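Extracellular solute-binding protein (PDB 3PU5) probably binds a small solute, perhaps a polyamine, outside the cytoplasm and delivers it to an ABC transporter for uptake. Local coordinates at residues A[172-185]-A[311-323]. Residues are numbered along the deposited sequence; the frame is centred on the assembly and turned at random.
Sequences GDIEASIATLERMK and NMSALLDLWNKRI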
loop_
_atom_site.group_PDB
_atom_site.type_symbol
_atom_site.label_atom_id
_atom_site.label_comp_id
_atom_site.label_asym_id
_atom_site.label_seq_id
_atom_site.Cartn_x
_atom_site.Cartn_y
_atom_site.Cartn_z
ATOM N N GLY A 172 12.391 7.268 -11.476
ATOM C CA GLY A 172 12.547 8.707 -11.345
ATOM C C GLY A 172 12.466 9.498 -12.640
ATOM O O GLY A 172 12.684 10.715 -12.648
ATOM N N ASP A 173 12.150 8.818 -13.741
ATOM C CA ASP A 173 12.058 9.482 -15.041
ATOM C C ASP A 173 10.666 10.062 -15.212
ATOM O O ASP A 173 9.792 9.443 -15.822
ATOM C CB ASP A 173 12.367 8.493 -16.167
ATOM C CG ASP A 173 12.626 9.177 -17.508
ATOM O OD1 ASP A 173 12.292 10.369 -17.660
ATOM O OD2 ASP A 173 13.160 8.503 -18.417
ATOM N N ILE A 174 10.460 11.261 -14.676
ATOM C CA ILE A 174 9.132 11.843 -14.655
ATOM C C ILE A 174 8.695 12.335 -16.037
ATOM O O ILE A 174 7.504 12.354 -16.337
ATOM C CB ILE A 174 9.014 12.971 -13.615
ATOM C CG1 ILE A 174 9.996 14.097 -13.916
ATOM C CG2 ILE A 174 9.244 12.428 -12.212
ATOM C CD1 ILE A 174 9.811 15.306 -13.012
ATOM N N GLU A 175 9.655 12.732 -16.872
ATOM C CA GLU A 175 9.342 13.142 -18.241
ATOM C C GLU A 175 8.718 11.986 -19.002
ATOM O O GLU A 175 7.661 12.135 -19.621
ATOM C CB GLU A 175 10.599 13.606 -18.971
ATOM C CG GLU A 175 11.117 14.962 -18.505
ATOM C CD GLU A 175 10.400 16.127 -19.167
ATOM O OE1 GLU A 175 9.520 15.879 -20.028
ATOM O OE2 GLU A 175 10.723 17.291 -18.828
ATOM N N ALA A 176 9.386 10.837 -18.951
ATOM C CA ALA A 176 8.895 9.629 -19.611
ATOM C C ALA A 176 7.536 9.216 -19.043
ATOM O O ALA A 176 6.622 8.857 -19.794
ATOM C CB ALA A 176 9.912 8.490 -19.475
ATOM N N SER A 177 7.413 9.276 -17.718
ATOM C CA SER A 177 6.149 8.987 -17.038
ATOM C C SER A 177 5.006 9.852 -17.544
ATOM O O SER A 177 3.955 9.345 -17.940
ATOM C CB SER A 177 6.297 9.193 -15.529
ATOM O OG SER A 177 7.189 8.241 -14.980
ATOM N N ILE A 178 5.212 11.164 -17.515
ATOM C CA ILE A 178 4.216 12.107 -18.002
ATOM C C ILE A 178 3.971 11.982 -19.514
ATOM O O ILE A 178 2.829 12.077 -19.981
ATOM C CB ILE A 178 4.611 13.552 -17.635
ATOM C CG1 ILE A 178 4.501 13.754 -16.111
ATOM C CG2 ILE A 178 3.750 14.555 -18.384
ATOM C CD1 ILE A 178 3.071 13.773 -15.574
ATOM N N ALA A 179 5.041 11.774 -20.275
ATOM C CA ALA A 179 4.918 11.596 -21.716
ATOM C C ALA A 179 4.050 10.386 -22.064
ATOM O O ALA A 179 3.300 10.426 -23.028
ATOM C CB ALA A 179 6.295 11.467 -22.359
ATOM N N THR A 180 4.166 9.312 -21.287
ATOM C CA THR A 180 3.340 8.122 -21.488
ATOM C C THR A 180 1.871 8.453 -21.272
ATOM O O THR A 180 1.028 8.164 -22.116
ATOM C CB THR A 180 3.746 6.976 -20.534
ATOM O OG1 THR A 180 5.092 6.580 -20.818
ATOM C CG2 THR A 180 2.852 5.773 -20.720
ATOM N N LEU A 181 1.570 9.074 -20.137
ATOM C CA LEU A 181 0.192 9.423 -19.811
ATOM C C LEU A 181 -0.371 10.422 -20.815
ATOM O O LEU A 181 -1.562 10.392 -21.157
ATOM C CB LEU A 181 0.110 9.986 -18.391
ATOM C CG LEU A 181 -1.285 10.365 -17.898
ATOM C CD1 LEU A 181 -2.195 9.132 -17.847
ATOM C CD2 LEU A 181 -1.176 11.018 -16.531
ATOM N N GLU A 182 0.496 11.300 -21.301
ATOM C CA GLU A 182 0.081 12.297 -22.278
ATOM C C GLU A 182 -0.410 11.616 -23.556
ATOM O O GLU A 182 -1.330 12.101 -24.202
ATOM C CB GLU A 182 1.227 13.261 -22.585
ATOM C CG GLU A 182 0.819 14.418 -23.465
ATOM C CD GLU A 182 1.882 15.501 -23.535
ATOM O OE1 GLU A 182 3.069 15.190 -23.302
ATOM O OE2 GLU A 182 1.524 16.662 -23.821
ATOM N N ARG A 183 0.208 10.492 -23.906
ATOM C CA ARG A 183 -0.231 9.673 -25.044
ATOM C C ARG A 183 -1.627 9.092 -24.810
ATOM O O ARG A 183 -2.414 8.910 -25.743
ATOM C CB ARG A 183 0.766 8.528 -25.289
ATOM C CG ARG A 183 2.158 8.973 -25.784
ATOM C CD ARG A 183 3.140 7.805 -25.786
ATOM N NE ARG A 183 2.714 6.778 -26.727
ATOM C CZ ARG A 183 2.829 5.472 -26.522
ATOM N NH1 ARG A 183 3.358 5.005 -25.392
ATOM N NH2 ARG A 183 2.401 4.630 -27.451
HETATM N N MSE A 184 -1.938 8.799 -23.552
HETATM C CA MSE A 184 -3.205 8.157 -23.211
HETATM C C MSE A 184 -4.315 9.172 -22.983
HETATM O O MSE A 184 -5.503 8.836 -23.062
HETATM C CB MSE A 184 -3.049 7.305 -21.952
HETATM C CG MSE A 184 -1.973 6.238 -22.044
HETATM SE SE MSE A 184 -1.629 5.487 -20.257
HETATM C CE MSE A 184 -3.413 4.842 -19.853
ATOM N N LYS A 185 -3.920 10.413 -22.706
ATOM C CA LYS A 185 -4.852 11.453 -22.257
ATOM C C LYS A 185 -6.170 11.586 -23.054
ATOM O O LYS A 185 -7.229 11.785 -22.459
ATOM C CB LYS A 185 -4.144 12.815 -22.152
ATOM C CG LYS A 185 -5.006 13.892 -21.502
ATOM C CD LYS A 185 -4.253 15.199 -21.279
ATOM C CE LYS A 185 -3.857 15.856 -22.593
ATOM N NZ LYS A 185 -3.173 17.164 -22.357
ATOM N N ASN A 311 10.536 13.856 -5.802
ATOM C CA ASN A 311 10.140 14.175 -7.167
ATOM C C ASN A 311 8.731 14.746 -7.288
ATOM O O ASN A 311 8.331 15.176 -8.364
ATOM C CB ASN A 311 10.286 12.939 -8.065
ATOM C CG ASN A 311 11.732 12.609 -8.374
ATOM O OD1 ASN A 311 12.032 11.580 -8.983
ATOM N ND2 ASN A 311 12.637 13.481 -7.956
HETATM N N MSE A 312 7.982 14.759 -6.190
HETATM C CA MSE A 312 6.566 15.104 -6.243
HETATM C C MSE A 312 6.313 16.495 -6.834
HETATM O O MSE A 312 5.473 16.647 -7.714
HETATM C CB MSE A 312 5.917 14.971 -4.861
HETATM C CG MSE A 312 4.379 15.018 -4.876
HETATM SE SE MSE A 312 3.535 13.701 -6.096
HETATM C CE MSE A 312 1.816 13.460 -5.173
ATOM N N SER A 313 7.041 17.502 -6.358
ATOM C CA SER A 313 6.874 18.869 -6.863
ATOM C C SER A 313 7.064 18.969 -8.376
ATOM O O SER A 313 6.196 19.467 -9.080
ATOM C CB SER A 313 7.822 19.835 -6.142
ATOM O OG SER A 313 7.598 19.774 -4.745
ATOM N N ALA A 314 8.196 18.490 -8.871
ATOM C CA ALA A 314 8.455 18.496 -10.306
ATOM C C ALA A 314 7.411 17.691 -11.076
ATOM O O ALA A 314 6.953 18.114 -12.135
ATOM C CB ALA A 314 9.847 17.976 -10.601
ATOM N N LEU A 315 7.051 16.523 -10.556
ATOM C CA LEU A 315 6.040 15.679 -11.199
ATOM C C LEU A 315 4.715 16.428 -11.345
ATOM O O LEU A 315 4.096 16.415 -12.410
ATOM C CB LEU A 315 5.839 14.382 -10.400
ATOM C CG LEU A 315 4.922 13.304 -10.993
ATOM C CD1 LEU A 315 5.356 12.903 -12.409
ATOM C CD2 LEU A 315 4.864 12.084 -10.069
ATOM N N LEU A 316 4.284 17.077 -10.270
ATOM C CA LEU A 316 3.061 17.877 -10.274
ATOM C C LEU A 316 3.120 18.988 -11.319
ATOM O O LEU A 316 2.153 19.226 -12.042
ATOM C CB LEU A 316 2.829 18.492 -8.893
ATOM C CG LEU A 316 2.504 17.509 -7.774
ATOM C CD1 LEU A 316 2.753 18.139 -6.417
ATOM C CD2 LEU A 316 1.064 17.031 -7.898
ATOM N N ASP A 317 4.262 19.670 -11.374
ATOM C CA ASP A 317 4.500 20.726 -12.357
ATOM C C ASP A 317 4.309 20.206 -13.784
ATOM O O ASP A 317 3.560 20.788 -14.569
ATOM C CB ASP A 317 5.917 21.292 -12.204
ATOM C CG ASP A 317 6.047 22.237 -11.016
ATOM O OD1 ASP A 317 5.006 22.661 -10.462
ATOM O OD2 ASP A 317 7.197 22.571 -10.642
ATOM N N LEU A 318 4.993 19.113 -14.112
ATOM C CA LEU A 318 4.874 18.486 -15.432
ATOM C C LEU A 318 3.435 18.074 -15.717
ATOM O O LEU A 318 2.934 18.253 -16.833
ATOM C CB LEU A 318 5.776 17.259 -15.529
ATOM C CG LEU A 318 7.239 17.479 -15.899
ATOM C CD1 LEU A 318 7.897 16.141 -16.147
ATOM C CD2 LEU A 318 7.353 18.366 -17.136
ATOM N N TRP A 319 2.782 17.511 -14.705
ATOM C CA TRP A 319 1.377 17.133 -14.808
ATOM C C TRP A 319 0.542 18.358 -15.179
ATOM O O TRP A 319 -0.162 18.354 -16.184
ATOM C CB TRP A 319 0.898 16.511 -13.490
ATOM C CG TRP A 319 -0.556 16.095 -13.433
ATOM C CD1 TRP A 319 -1.638 16.917 -13.287
ATOM C CD2 TRP A 319 -1.077 14.754 -13.467
ATOM N NE1 TRP A 319 -2.796 16.179 -13.250
ATOM C CE2 TRP A 319 -2.481 14.848 -13.357
ATOM C CE3 TRP A 319 -0.496 13.489 -13.596
ATOM C CZ2 TRP A 319 -3.314 13.722 -13.361
ATOM C CZ3 TRP A 319 -1.322 12.371 -13.599
ATOM C CH2 TRP A 319 -2.714 12.496 -13.481
ATOM N N ASN A 320 0.638 19.416 -14.382
ATOM C CA ASN A 320 -0.167 20.612 -14.619
ATOM C C ASN A 320 0.118 21.211 -15.990
ATOM O O ASN A 320 -0.683 21.966 -16.531
ATOM C CB ASN A 320 0.060 21.647 -13.513
ATOM C CG ASN A 320 -0.469 21.185 -12.165
ATOM O OD1 ASN A 320 -1.419 20.404 -12.091
ATOM N ND2 ASN A 320 0.148 21.667 -11.088
ATOM N N LYS A 321 1.252 20.836 -16.564
ATOM C CA LYS A 321 1.701 21.428 -17.812
ATOM C C LYS A 321 1.234 20.666 -19.055
ATOM O O LYS A 321 0.778 21.270 -20.036
ATOM C CB LYS A 321 3.226 21.512 -17.805
ATOM C CG LYS A 321 3.772 22.691 -18.569
ATOM C CD LYS A 321 4.890 23.352 -17.793
ATOM C CE LYS A 321 6.063 22.412 -17.610
ATOM N NZ LYS A 321 7.283 23.150 -17.157
ATOM N N ARG A 322 1.349 19.354 -18.945
ATOM C CA ARG A 322 0.995 18.460 -19.955
ATOM C C ARG A 322 -0.266 17.601 -19.774
ATOM O O ARG A 322 -0.685 17.057 -20.727
ATOM C CB ARG A 322 2.211 17.674 -20.325
ATOM C CG ARG A 322 3.332 18.588 -20.641
ATOM C CD ARG A 322 4.622 18.014 -20.341
ATOM N NE ARG A 322 4.767 16.827 -21.129
ATOM C CZ ARG A 322 5.870 16.393 -21.723
ATOM N NH1 ARG A 322 7.007 17.061 -21.612
ATOM N NH2 ARG A 322 5.827 15.259 -22.411
ATOM N N ILE A 323 -0.862 17.510 -18.588
ATOM C CA ILE A 323 -2.010 16.663 -18.339
ATOM C C ILE A 323 -3.300 17.410 -18.081
ATOM O O ILE A 323 -4.244 17.294 -18.836
ATOM C CB ILE A 323 -1.775 15.661 -17.206
ATOM C CG1 ILE A 323 -0.554 14.833 -17.482
ATOM C CG2 ILE A 323 -2.943 14.732 -17.047
ATOM C CD1 ILE A 323 -0.502 14.271 -18.736
#
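The C-terminal part, 311-322, of the last helix of this periplasmic-binding-protein fold packs knobs-into-holes along helix 174-184; these two helical segments run roughly parallel, crossing at -31° with axes 10.0 Å apart at closest approach. I174 and I178, one turn apart, are the apolar knobs. I174 drops among N311, A314, L315 and L318: its CG1 lies between the backbone N and the carbonyl carbon (chi1 60°), and from there CD1 reaches A314 CB at 3.6 Å while CG1 meets L318 CD1. I178 fills the next hole, with CG1 against L318 CB at 3.8 Å, CD1 over the backbone of W319, and CG2 beside R322 NE. Deeper in, L181 CD2 comes obliquely to the W319 ring near CZ3, and I323 CG2 covers one face of that indole, over its centre and 3.7 Å above the plane; F191 of strand 188-192 meets W319 edge-to-face. Along the partly exposed border R322 is itself a knob among E175, I178, A179 and E182, its guanidinium bridging two acids. NH2 gives E182 OE1 a bent bond of 2.9 Å, NE adds a weak one to the same oxygen, and NH1 makes a salt bridge to E175 OE1 at 3.2 Å, the carboxylate of E175 turned 64° from the guanidinium plane. At the C-terminal end K185, its chain bent at chi3, brings NZ to R322 O at 3.0 Å, above the carbonyl plane.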